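Local coordinates for protein putative Ribokinase II (Escherichia coli O6, PDB 3IQ0) that binds ATP with magnesium and probably transfers its terminal phosphate to a sugar, possibly ribose, as a pfkB-type kinase, at residues V250-T256 with A290-P296; L13-S19 with W31-S37; R229-G233 with H244-Y248. One frame throughout, in Å; residues are numbered along the deposited sequence.

How the contacts relate
Contact 2 is the buried one, contact 1 is partly buried and contact 3 lies at the surface. Contact 2 is a strand pair of the small sheet, backbone hydrogen bonding interrupted by a beta bulge, with apolar and polar side chains on its two faces. Contacts 1 and 3 join mostly loops; both touch ATP, and their segments 250-256 and 244-248 follow each other closely in the chain. Contact 1 relies on a shared carbonyl, a carboxylate and valines, whereas contact 3 relies on glycine backbone and weak or single polar bonds. Pro296 of contact 1 packs on Glu15 and Ser37 of contact 2, while contacts 2 and 3 stay about 18 Å apart at their nearest atoms.

Contact 1 of 3, residues V250-T256 with A290-P296. With ATP (adenosine-5'-triphosphate), chain G.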
loop_
_atom_site.group_PDB
_atom_site.type_symbol
_atom_site.label_atom_id
_atom_site.label_comp_id
_atom_site.label_asym_id
_atom_site.label_seq_id
_atom_site.Cartn_x
_atom_site.Cartn_y
_atom_site.Cartn_z
ATOM N N VAL B 250 21.181 -26.368 7.787
ATOM C CA VAL B 250 20.933 -25.896 6.425
ATOM C C VAL B 250 21.402 -24.458 6.222
ATOM O O VAL B 250 21.546 -23.703 7.188
ATOM C CB VAL B 250 19.421 -25.952 6.058
ATOM C CG1 VAL B 250 18.890 -27.368 6.208
ATOM C CG2 VAL B 250 18.635 -24.994 6.932
ATOM N N GLU B 251 21.634 -24.088 4.964
ATOM C CA GLU B 251 22.067 -22.737 4.635
ATOM C C GLU B 251 20.839 -21.827 4.572
ATOM O O GLU B 251 20.182 -21.713 3.534
ATOM C CB GLU B 251 22.815 -22.724 3.292
ATOM C CG GLU B 251 21.951 -23.001 2.058
ATOM C CD GLU B 251 21.933 -24.461 1.632
ATOM O OE1 GLU B 251 21.062 -24.826 0.809
ATOM O OE2 GLU B 251 22.793 -25.235 2.107
ATOM N N GLU B 252 20.527 -21.191 5.696
ATOM C CA GLU B 252 19.373 -20.303 5.796
ATOM C C GLU B 252 19.468 -19.096 4.867
ATOM O O GLU B 252 20.504 -18.438 4.787
ATOM C CB GLU B 252 19.215 -19.829 7.240
ATOM C CG GLU B 252 17.998 -18.960 7.484
ATOM C CD GLU B 252 17.860 -18.580 8.942
ATOM O OE1 GLU B 252 18.661 -17.752 9.426
ATOM O OE2 GLU B 252 16.957 -19.122 9.607
ATOM N N VAL B 253 18.368 -18.800 4.186
ATOM C CA VAL B 253 18.314 -17.682 3.249
ATOM C C VAL B 253 17.152 -16.732 3.540
ATOM O O VAL B 253 17.268 -15.525 3.330
ATOM C CB VAL B 253 18.183 -18.201 1.802
ATOM C CG1 VAL B 253 17.922 -17.056 0.851
ATOM C CG2 VAL B 253 19.447 -18.931 1.405
ATOM N N ASP B 254 16.038 -17.283 4.017
ATOM C CA ASP B 254 14.855 -16.489 4.329
ATOM C C ASP B 254 14.074 -17.198 5.434
ATOM O O ASP B 254 13.556 -18.295 5.233
ATOM C CB ASP B 254 13.975 -16.354 3.080
ATOM C CG ASP B 254 12.876 -15.307 3.235
ATOM O OD1 ASP B 254 12.485 -14.999 4.388
ATOM O OD2 ASP B 254 12.396 -14.805 2.195
ATOM N N PRO B 255 13.983 -16.583 6.624
ATOM C CA PRO B 255 13.254 -17.192 7.744
ATOM C C PRO B 255 11.750 -16.906 7.777
ATOM O O PRO B 255 11.009 -17.532 8.530
ATOM C CB PRO B 255 13.974 -16.614 8.952
ATOM C CG PRO B 255 14.253 -15.203 8.502
ATOM C CD PRO B 255 14.724 -15.384 7.063
ATOM N N THR B 256 11.310 -15.965 6.949
ATOM C CA THR B 256 9.908 -15.548 6.890
ATOM C C THR B 256 8.799 -16.607 7.002
ATOM O O THR B 256 7.883 -16.468 7.820
ATOM C CB THR B 256 9.650 -14.726 5.613
ATOM O OG1 THR B 256 10.412 -13.518 5.671
ATOM C CG2 THR B 256 8.174 -14.379 5.479
ATOM N N ALA B 290 12.072 -24.946 4.259
ATOM C CA ALA B 290 11.487 -23.638 3.993
ATOM C C ALA B 290 12.491 -22.487 3.964
ATOM O O ALA B 290 12.497 -21.685 3.031
ATOM C CB ALA B 290 10.407 -23.347 5.023
ATOM N N VAL B 291 13.338 -22.407 4.984
ATOM C CA VAL B 291 14.304 -21.318 5.076
ATOM C C VAL B 291 15.430 -21.352 4.047
ATOM O O VAL B 291 16.211 -20.405 3.970
ATOM C CB VAL B 291 14.937 -21.238 6.501
ATOM C CG1 VAL B 291 13.833 -21.233 7.550
ATOM C CG2 VAL B 291 15.907 -22.389 6.730
ATOM N N THR B 292 15.511 -22.414 3.248
ATOM C CA THR B 292 16.580 -22.506 2.250
ATOM C C THR B 292 16.292 -21.757 0.951
ATOM O O THR B 292 17.177 -21.624 0.109
ATOM C CB THR B 292 16.920 -23.981 1.890
ATOM O OG1 THR B 292 15.816 -24.582 1.198
ATOM C CG2 THR B 292 17.232 -24.783 3.147
ATOM N N ARG B 293 15.064 -21.277 0.780
ATOM C CA ARG B 293 14.694 -20.543 -0.428
ATOM C C ARG B 293 14.117 -19.170 -0.106
ATOM O O ARG B 293 13.468 -18.992 0.922
ATOM C CB ARG B 293 13.694 -21.345 -1.259
ATOM C CG ARG B 293 14.345 -22.471 -2.032
ATOM C CD ARG B 293 13.335 -23.389 -2.677
ATOM N NE ARG B 293 13.999 -24.358 -3.544
ATOM C CZ ARG B 293 13.403 -25.414 -4.085
ATOM N NH1 ARG B 293 12.119 -25.650 -3.850
ATOM N NH2 ARG B 293 14.093 -26.234 -4.866
ATOM N N ARG B 294 14.357 -18.211 -0.996
ATOM C CA ARG B 294 13.895 -16.842 -0.804
ATOM C C ARG B 294 12.456 -16.651 -1.271
ATOM O O ARG B 294 12.062 -17.141 -2.330
ATOM C CB ARG B 294 14.821 -15.874 -1.544
ATOM C CG ARG B 294 14.702 -14.430 -1.098
ATOM C CD ARG B 294 15.811 -13.585 -1.712
ATOM N NE ARG B 294 15.783 -13.655 -3.171
ATOM C CZ ARG B 294 16.652 -13.044 -3.972
ATOM N NH1 ARG B 294 17.631 -12.308 -3.461
ATOM N NH2 ARG B 294 16.537 -13.168 -5.290
ATOM N N GLY B 295 11.679 -15.923 -0.476
ATOM C CA GLY B 295 10.285 -15.702 -0.806
ATOM C C GLY B 295 9.462 -16.377 0.269
ATOM O O GLY B 295 9.647 -17.565 0.535
ATOM N N PRO B 296 8.521 -15.649 0.885
ATOM C CA PRO B 296 7.642 -16.130 1.956
ATOM C C PRO B 296 6.977 -17.483 1.731
ATOM O O PRO B 296 6.963 -18.333 2.626
ATOM C CB PRO B 296 6.602 -15.010 2.085
ATOM C CG PRO B 296 7.334 -13.800 1.614
ATOM C CD PRO B 296 8.066 -14.332 0.408
HETATM P PG ATP G . 7.115 -17.042 12.723
HETATM O O1G ATP G . 7.623 -16.723 11.343
HETATM O O2G ATP G . 6.806 -15.796 13.513
HETATM O O3G ATP G . 5.864 -17.917 12.646
HETATM P PB ATP G . 8.390 -19.082 14.439
HETATM O O1B ATP G . 9.278 -18.740 15.597
HETATM O O2B ATP G . 6.986 -19.527 14.661
HETATM O O3B ATP G . 8.326 -17.829 13.429
HETATM P PA ATP G . 10.760 -20.464 13.635
HETATM O O1A ATP G . 11.500 -19.395 12.862
HETATM O O2A ATP G . 11.116 -20.761 15.042
HETATM O O3A ATP G . 9.162 -20.151 13.569
HETATM O "O5'" ATP G . 10.366 -22.076 12.921
HETATM C "C5'" ATP G . 9.818 -23.064 12.173
HETATM C "C4'" ATP G . 10.484 -24.351 12.588
HETATM O "O4'" ATP G . 11.317 -24.362 11.422
HETATM C "C3'" ATP G . 11.589 -24.403 13.702
HETATM O "O3'" ATP G . 11.132 -24.800 14.984
HETATM C "C2'" ATP G . 12.587 -25.284 13.088
HETATM O "O2'" ATP G . 12.244 -26.661 13.295
HETATM C "C1'" ATP G . 12.607 -24.885 11.644
HETATM N N9 ATP G . 13.652 -23.812 11.386
HETATM C C8 ATP G . 13.522 -22.428 11.382
HETATM N N7 ATP G . 14.682 -21.811 11.109
HETATM C C5 ATP G . 15.593 -22.763 10.919
HETATM C C6 ATP G . 17.060 -22.837 10.599
HETATM N N6 ATP G . 17.738 -21.704 10.415
HETATM N N1 ATP G . 17.680 -24.100 10.485
HETATM C C2 ATP G . 17.009 -25.312 10.668
HETATM N N3 ATP G . 15.645 -25.307 10.973
HETATM C C4 ATP G . 14.922 -24.099 11.111
#
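With CG trans to its own nitrogen (chi1 -168°), the Asp254 carboxylate reaches across to segment 290-296, and the rotamer of Val291 (chi1 -51°) sends CG1 toward the purine of ATP and CG2 toward Val250. Asp254 OD2 accepts from Gly295 N at 3.0 Å, from the anti side and somewhat out of the carboxylate plane, along a nearly straight N-H (167°). Its other oxygen, OD1, takes two donors from Thr256: OG1 on the syn lone pair, and the backbone N, which closes an Asx turn. Three bonds thus fix the rotation of the carboxylate. The carbonyl of Val291 is likewise shared, accepting from Val253 N at 2.7 Å, nearly end-on, and from Asp254 N at 3.1 Å, tilted from the carbonyl plane. Val291 CA in turn lies 3.1 Å from Asp254 O in a CA-H...O contact.

Segment 250-256 leads into helix 258-271 and segment 290-296 leaves helix 276-290; in this ribokinase-family fold Val250, Glu252 and Val291 line the adenine end of the nucleotide pocket, while Thr256 lies near the gamma-phosphate. Val291 CG1 comes within 3.7 Å of ATP N7, while Val250 CG2 meets Val291 CG2 at 3.8 Å, the two side chains roughly perpendicular. The extended chain of Glu252 places OE2 2.8 Å from ATP N6, accepting its hydrogen bond. Farther out, Thr292 CG2 touches Val250 CB, Thr292 OG1 being bonded to Leu289 O. Beyond the carboxylate, the side chains of Thr256 and Pro296 run alongside each other, CG2 against CB, and the Pro296 ring packs on Glu15 of strand 13-18.

Contact 2 of 3, residues L13-S19 with W31-S37; sequences LVEIMAS and WNGPYPS
Ile16 and Trp31 are set roughly perpendicular, with Ile16 CG2 3.5 Å from Trp31 CB. The indole also reaches Ala18, whose CB sits off-centre over the six-membered ring in a CH-pi contact, 4.3 Å from its centroid and 29° off the normal. Val14 and Pro34 run alongside with their ends on the same side, CB to CB at 3.7 Å. On the sheet face of Glu15 and Ser37, selenomethionine Met17 lies across Tyr35: SE is 5.2 Å from the ring centroid and oblique to it, a Met-aromatic contact, though the modelled position of the methyl is doubtful.

Strands 13-18 and 29-37 form an antiparallel hairpin. Glu15 and Tyr35 are a hydrogen-bonded pair, with Glu15 N to Tyr35 O at 2.8 Å; Met17 and Asn32 are another, with Asn32 N to Met17 O at 2.7 Å. Between these pairs the register slips by one residue, a beta bulge at Gly33 and the cis-prolyl Pro34; the phi of 155° at Gly33 is one that a side chain would hardly permit. Trp31 to Gly33 also pair with a strand of the second subunit, and Trp31 NE1 donates to Gly33 O there, so the sheet continues across the dimer interface. A small four-stranded sheet extended in this way is consistent with the lid of ribokinase-family kinases.

Glu15 OE2 and Ser37 OG, 3.9 Å apart, share a water that donates to OE2 at 2.6 Å. This bridge satisfies a buried carboxylate oxygen and would probably help to stabilise its negative charge.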
loop_
_atom_site.group_PDB
_atom_site.type_symbol
_atom_site.label_atom_id
_atom_site.label_comp_id
_atom_site.label_asym_id
_atom_site.label_seq_id
_atom_site.Cartn_x
_atom_site.Cartn_y
_atom_site.Cartn_z
ATOM N N LEU B 13 -1.524 -11.124 1.464
ATOM C CA LEU B 13 -0.888 -9.942 0.905
ATOM C C LEU B 13 0.211 -10.353 -0.055
ATOM O O LEU B 13 0.492 -11.545 -0.207
ATOM C CB LEU B 13 -0.286 -9.085 2.025
ATOM C CG LEU B 13 0.626 -9.788 3.038
ATOM C CD1 LEU B 13 1.852 -8.950 3.331
ATOM C CD2 LEU B 13 -0.153 -10.044 4.310
ATOM N N VAL B 14 0.810 -9.369 -0.720
ATOM C CA VAL B 14 1.912 -9.642 -1.626
ATOM C C VAL B 14 3.158 -9.020 -1.019
ATOM O O VAL B 14 3.084 -8.029 -0.293
ATOM C CB VAL B 14 1.694 -9.055 -3.045
ATOM C CG1 VAL B 14 0.511 -9.738 -3.720
ATOM C CG2 VAL B 14 1.481 -7.552 -2.969
ATOM N N GLU B 15 4.306 -9.623 -1.292
ATOM C CA GLU B 15 5.562 -9.112 -0.768
ATOM C C GLU B 15 6.410 -8.649 -1.941
ATOM O O GLU B 15 6.448 -9.313 -2.974
ATOM C CB GLU B 15 6.299 -10.208 0.005
ATOM C CG GLU B 15 7.521 -9.717 0.769
ATOM C CD GLU B 15 8.097 -10.773 1.694
ATOM O OE1 GLU B 15 9.160 -11.343 1.369
ATOM O OE2 GLU B 15 7.480 -11.037 2.747
ATOM N N ILE B 16 7.053 -7.495 -1.781
ATOM C CA ILE B 16 7.942 -6.933 -2.801
ATOM C C ILE B 16 9.296 -6.861 -2.101
ATOM O O ILE B 16 9.459 -6.117 -1.140
ATOM C CB ILE B 16 7.508 -5.514 -3.239
ATOM C CG1 ILE B 16 6.187 -5.570 -4.015
ATOM C CG2 ILE B 16 8.579 -4.895 -4.122
ATOM C CD1 ILE B 16 4.984 -5.879 -3.173
HETATM N N MSE B 17 10.257 -7.648 -2.576
HETATM C CA MSE B 17 11.575 -7.722 -1.944
HETATM C C MSE B 17 12.692 -6.897 -2.568
HETATM O O MSE B 17 12.796 -6.789 -3.783
HETATM C CB MSE B 17 12.041 -9.182 -1.899
HETATM C CG MSE B 17 11.198 -10.100 -1.024
HETATM SE SE MSE B 17 11.624 -11.977 -1.291
HETATM C CE MSE B 17 9.982 -12.495 -2.127
ATOM N N ALA B 18 13.540 -6.336 -1.719
ATOM C CA ALA B 18 14.674 -5.563 -2.197
ATOM C C ALA B 18 15.574 -6.551 -2.935
ATOM O O ALA B 18 15.777 -7.678 -2.476
ATOM C CB ALA B 18 15.416 -4.951 -1.026
ATOM N N SER B 19 16.108 -6.131 -4.076
ATOM C CA SER B 19 16.975 -6.997 -4.864
ATOM C C SER B 19 18.361 -7.171 -4.247
ATOM O O SER B 19 19.036 -8.161 -4.521
ATOM C CB SER B 19 17.133 -6.440 -6.277
ATOM O OG SER B 19 17.875 -5.236 -6.249
ATOM N N TRP B 31 13.507 -3.871 -7.242
ATOM C CA TRP B 31 12.743 -4.716 -6.332
ATOM C C TRP B 31 12.207 -5.925 -7.084
ATOM O O TRP B 31 12.007 -5.870 -8.293
ATOM C CB TRP B 31 11.574 -3.930 -5.718
ATOM C CG TRP B 31 12.008 -2.718 -4.955
ATOM C CD1 TRP B 31 12.440 -1.531 -5.477
ATOM C CD2 TRP B 31 12.136 -2.601 -3.532
ATOM N NE1 TRP B 31 12.833 -0.684 -4.467
ATOM C CE2 TRP B 31 12.658 -1.314 -3.264
ATOM C CE3 TRP B 31 11.863 -3.460 -2.457
ATOM C CZ2 TRP B 31 12.914 -0.866 -1.964
ATOM C CZ3 TRP B 31 12.119 -3.011 -1.160
ATOM C CH2 TRP B 31 12.639 -1.726 -0.930
ATOM N N ASN B 32 11.979 -7.018 -6.366
ATOM C CA ASN B 32 11.463 -8.234 -6.980
ATOM C C ASN B 32 10.107 -8.590 -6.386
ATOM O O ASN B 32 9.940 -8.607 -5.170
ATOM C CB ASN B 32 12.435 -9.400 -6.764
ATOM C CG ASN B 32 13.837 -9.092 -7.253
ATOM O OD1 ASN B 32 14.026 -8.599 -8.370
ATOM N ND2 ASN B 32 14.832 -9.391 -6.421
ATOM N N GLY B 33 9.151 -8.892 -7.255
ATOM C CA GLY B 33 7.819 -9.240 -6.801
ATOM C C GLY B 33 6.788 -8.949 -7.873
ATOM O O GLY B 33 7.155 -8.677 -9.022
ATOM N N PRO B 34 5.489 -9.018 -7.544
ATOM C CA PRO B 34 4.972 -9.359 -6.219
ATOM C C PRO B 34 5.084 -10.854 -5.968
ATOM O O PRO B 34 5.163 -11.639 -6.910
ATOM C CB PRO B 34 3.517 -8.923 -6.303
ATOM C CG PRO B 34 3.175 -9.283 -7.714
ATOM C CD PRO B 34 4.378 -8.731 -8.468
ATOM N N TYR B 35 5.082 -11.233 -4.697
ATOM C CA TYR B 35 5.150 -12.631 -4.298
ATOM C C TYR B 35 4.005 -12.896 -3.334
ATOM O O TYR B 35 3.726 -12.078 -2.456
ATOM C CB TYR B 35 6.488 -12.927 -3.609
ATOM C CG TYR B 35 7.646 -13.057 -4.566
ATOM C CD1 TYR B 35 7.822 -14.217 -5.319
ATOM C CD2 TYR B 35 8.546 -12.010 -4.750
ATOM C CE1 TYR B 35 8.863 -14.332 -6.236
ATOM C CE2 TYR B 35 9.594 -12.114 -5.661
ATOM C CZ TYR B 35 9.742 -13.277 -6.402
ATOM O OH TYR B 35 10.756 -13.383 -7.323
ATOM N N PRO B 36 3.315 -14.035 -3.494
ATOM C CA PRO B 36 2.197 -14.380 -2.612
ATOM C C PRO B 36 2.695 -14.469 -1.174
ATOM O O PRO B 36 3.736 -15.052 -0.918
ATOM C CB PRO B 36 1.745 -15.739 -3.140
ATOM C CG PRO B 36 2.161 -15.721 -4.562
ATOM C CD PRO B 36 3.514 -15.074 -4.516
ATOM N N SER B 37 1.965 -13.892 -0.231
ATOM C CA SER B 37 2.415 -13.945 1.153
ATOM C C SER B 37 1.263 -13.857 2.153
ATOM O O SER B 37 0.094 -13.864 1.771
ATOM C CB SER B 37 3.432 -12.829 1.406
ATOM O OG SER B 37 4.130 -13.034 2.622
HETATM O O HOH W 1 5.250 -10.845 4.051
#

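Contact 3 of 3, residues R229-G233 with H244-Y248. With ATP (adenosine-5'-triphosphate), chain G.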
loop_
_atom_site.group_PDB
_atom_site.type_symbol
_atom_site.label_atom_id
_atom_site.label_comp_id
_atom_site.label_asym_id
_atom_site.label_seq_id
_atom_site.Cartn_x
_atom_site.Cartn_y
_atom_site.Cartn_z
ATOM N N ARG B 229 11.630 -23.983 17.987
ATOM C CA ARG B 229 12.845 -23.395 18.541
ATOM C C ARG B 229 13.854 -22.917 17.505
ATOM O O ARG B 229 15.057 -23.077 17.690
ATOM C CB ARG B 229 13.521 -24.401 19.478
ATOM C CG ARG B 229 12.626 -24.932 20.586
ATOM C CD ARG B 229 13.357 -25.952 21.452
ATOM N NE ARG B 229 12.500 -26.480 22.512
ATOM C CZ ARG B 229 11.954 -25.743 23.474
ATOM N NH1 ARG B 229 12.173 -24.432 23.522
ATOM N NH2 ARG B 229 11.178 -26.314 24.386
ATOM N N GLY B 230 13.363 -22.322 16.423
ATOM C CA GLY B 230 14.248 -21.825 15.383
ATOM C C GLY B 230 15.274 -22.836 14.907
ATOM O O GLY B 230 14.920 -23.911 14.440
ATOM N N ASN B 231 16.555 -22.497 15.019
ATOM C CA ASN B 231 17.599 -23.407 14.576
ATOM C C ASN B 231 18.072 -24.378 15.653
ATOM O O ASN B 231 19.230 -24.791 15.654
ATOM C CB ASN B 231 18.798 -22.628 14.030
ATOM C CG ASN B 231 19.398 -21.685 15.049
ATOM O OD1 ASN B 231 19.644 -22.064 16.192
ATOM N ND2 ASN B 231 19.643 -20.446 14.635
ATOM N N GLN B 232 17.183 -24.740 16.571
ATOM C CA GLN B 232 17.536 -25.695 17.619
ATOM C C GLN B 232 16.488 -26.797 17.689
ATOM O O GLN B 232 16.420 -27.541 18.667
ATOM C CB GLN B 232 17.655 -25.003 18.978
ATOM C CG GLN B 232 18.994 -25.268 19.681
ATOM C CD GLN B 232 19.307 -26.758 19.847
ATOM O OE1 GLN B 232 18.642 -27.470 20.606
ATOM N NE2 GLN B 232 20.328 -27.232 19.134
ATOM N N GLY B 233 15.671 -26.892 16.641
ATOM C CA GLY B 233 14.647 -27.919 16.586
ATOM C C GLY B 233 13.289 -27.491 17.105
ATOM O O GLY B 233 12.894 -26.327 16.987
ATOM N N HIS B 244 11.547 -33.952 22.173
ATOM C CA HIS B 244 12.083 -32.907 21.317
ATOM C C HIS B 244 12.963 -33.473 20.203
ATOM O O HIS B 244 13.459 -34.594 20.305
ATOM C CB HIS B 244 12.849 -31.910 22.209
ATOM C CG HIS B 244 13.950 -31.168 21.515
ATOM N ND1 HIS B 244 15.158 -31.753 21.196
ATOM C CD2 HIS B 244 14.036 -29.880 21.103
ATOM C CE1 HIS B 244 15.939 -30.856 20.619
ATOM N NE2 HIS B 244 15.283 -29.712 20.552
ATOM N N VAL B 245 13.122 -32.699 19.133
ATOM C CA VAL B 245 13.951 -33.095 17.999
ATOM C C VAL B 245 14.961 -31.992 17.687
ATOM O O VAL B 245 14.681 -30.807 17.884
ATOM C CB VAL B 245 13.104 -33.362 16.729
ATOM C CG1 VAL B 245 12.129 -34.493 16.986
ATOM C CG2 VAL B 245 12.363 -32.100 16.313
ATOM N N GLU B 246 16.136 -32.386 17.210
ATOM C CA GLU B 246 17.179 -31.430 16.871
ATOM C C GLU B 246 16.902 -30.831 15.507
ATOM O O GLU B 246 16.196 -31.425 14.694
ATOM C CB GLU B 246 18.544 -32.113 16.819
ATOM C CG GLU B 246 18.988 -32.771 18.103
ATOM C CD GLU B 246 20.346 -33.423 17.954
ATOM O OE1 GLU B 246 20.479 -34.330 17.105
ATOM O OE2 GLU B 246 21.280 -33.023 18.678
ATOM N N SER B 247 17.475 -29.660 15.254
ATOM C CA SER B 247 17.296 -28.991 13.976
ATOM C C SER B 247 18.216 -29.613 12.936
ATOM O O SER B 247 19.265 -30.164 13.267
ATOM C CB SER B 247 17.624 -27.502 14.099
ATOM O OG SER B 247 19.006 -27.317 14.332
ATOM N N TYR B 248 17.810 -29.526 11.675
ATOM C CA TYR B 248 18.607 -30.044 10.574
ATOM C C TYR B 248 19.485 -28.875 10.150
ATOM O O TYR B 248 19.009 -27.748 10.055
ATOM C CB TYR B 248 17.698 -30.464 9.416
ATOM C CG TYR B 248 16.779 -31.621 9.740
ATOM C CD1 TYR B 248 17.236 -32.936 9.680
ATOM C CD2 TYR B 248 15.459 -31.400 10.130
ATOM C CE1 TYR B 248 16.402 -34.002 10.001
ATOM C CE2 TYR B 248 14.616 -32.458 10.457
ATOM C CZ TYR B 248 15.094 -33.753 10.391
ATOM O OH TYR B 248 14.267 -34.800 10.725
HETATM P PG ATP G . 7.115 -17.042 12.723
HETATM O O1G ATP G . 7.623 -16.723 11.343
HETATM O O2G ATP G . 6.806 -15.796 13.513
HETATM O O3G ATP G . 5.864 -17.917 12.646
HETATM P PB ATP G . 8.390 -19.082 14.439
HETATM O O1B ATP G . 9.278 -18.740 15.597
HETATM O O2B ATP G . 6.986 -19.527 14.661
HETATM O O3B ATP G . 8.326 -17.829 13.429
HETATM P PA ATP G . 10.760 -20.464 13.635
HETATM O O1A ATP G . 11.500 -19.395 12.862
HETATM O O2A ATP G . 11.116 -20.761 15.042
HETATM O O3A ATP G . 9.162 -20.151 13.569
HETATM O "O5'" ATP G . 10.366 -22.076 12.921
HETATM C "C5'" ATP G . 9.818 -23.064 12.173
HETATM C "C4'" ATP G . 10.484 -24.351 12.588
HETATM O "O4'" ATP G . 11.317 -24.362 11.422
HETATM C "C3'" ATP G . 11.589 -24.403 13.702
HETATM O "O3'" ATP G . 11.132 -24.800 14.984
HETATM C "C2'" ATP G . 12.587 -25.284 13.088
HETATM O "O2'" ATP G . 12.244 -26.661 13.295
HETATM C "C1'" ATP G . 12.607 -24.885 11.644
HETATM N N9 ATP G . 13.652 -23.812 11.386
HETATM C C8 ATP G . 13.522 -22.428 11.382
HETATM N N7 ATP G . 14.682 -21.811 11.109
HETATM C C5 ATP G . 15.593 -22.763 10.919
HETATM C C6 ATP G . 17.060 -22.837 10.599
HETATM N N6 ATP G . 17.738 -21.704 10.415
HETATM N N1 ATP G . 17.680 -24.100 10.485
HETATM C C2 ATP G . 17.009 -25.312 10.668
HETATM N N3 ATP G . 15.645 -25.307 10.973
HETATM C C4 ATP G . 14.922 -24.099 11.111
#
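Gly233 and Ser247 bring their backbones together, with 3.9 Å between CA atoms, at the turn that follows strand 224-228, and Gly233 CA directs a CA-H...O contact to Val245 O at 3.2 Å. A CB on Gly233 would run into that same carbonyl, so the close approach depends on the missing side chain; its positive phi suits glycine too.

From strand 242-245, His244 carries its imidazole to the Gln232 carbonyl, CG trans to the backbone N. NE2 donates to Gln232 O at 3.1 Å with an N-H...O angle of 158°, the bond lying in the carbonyl plane and close to the ring plane, so that the oxygen meets the ring at its edge. The Gln232 amide plane is only 17° from the imidazole, although the two chains run roughly perpendicular. Arg229 slants across His244: His244 CD2 comes to the edge of the guanidinium, 4.0 Å from Arg229 NE, with the planes 40° apart. The arginine end is anchored elsewhere, through a salt bridge from NH1 to Glu198 and a bond from NE to Ser235. Ser247 OG makes a weak hydrogen bond to Asn231 O at 2.9 Å, while Ser247 CB packs 3.3 Å from Gly233 N.

The same turn also binds the nucleotide. ATP O3' donates to Gly233 O at 3.1 Å, and weak bonds run from Arg229 N to O3' and from Gly230 N to the alpha-phosphate oxygen O2A. With Asn231 CB close to the adenine and Tyr248 O near ATP C2, these segments contribute to the adenine, ribose and alpha-phosphate part of the ATP site of a pfkB-family kinase.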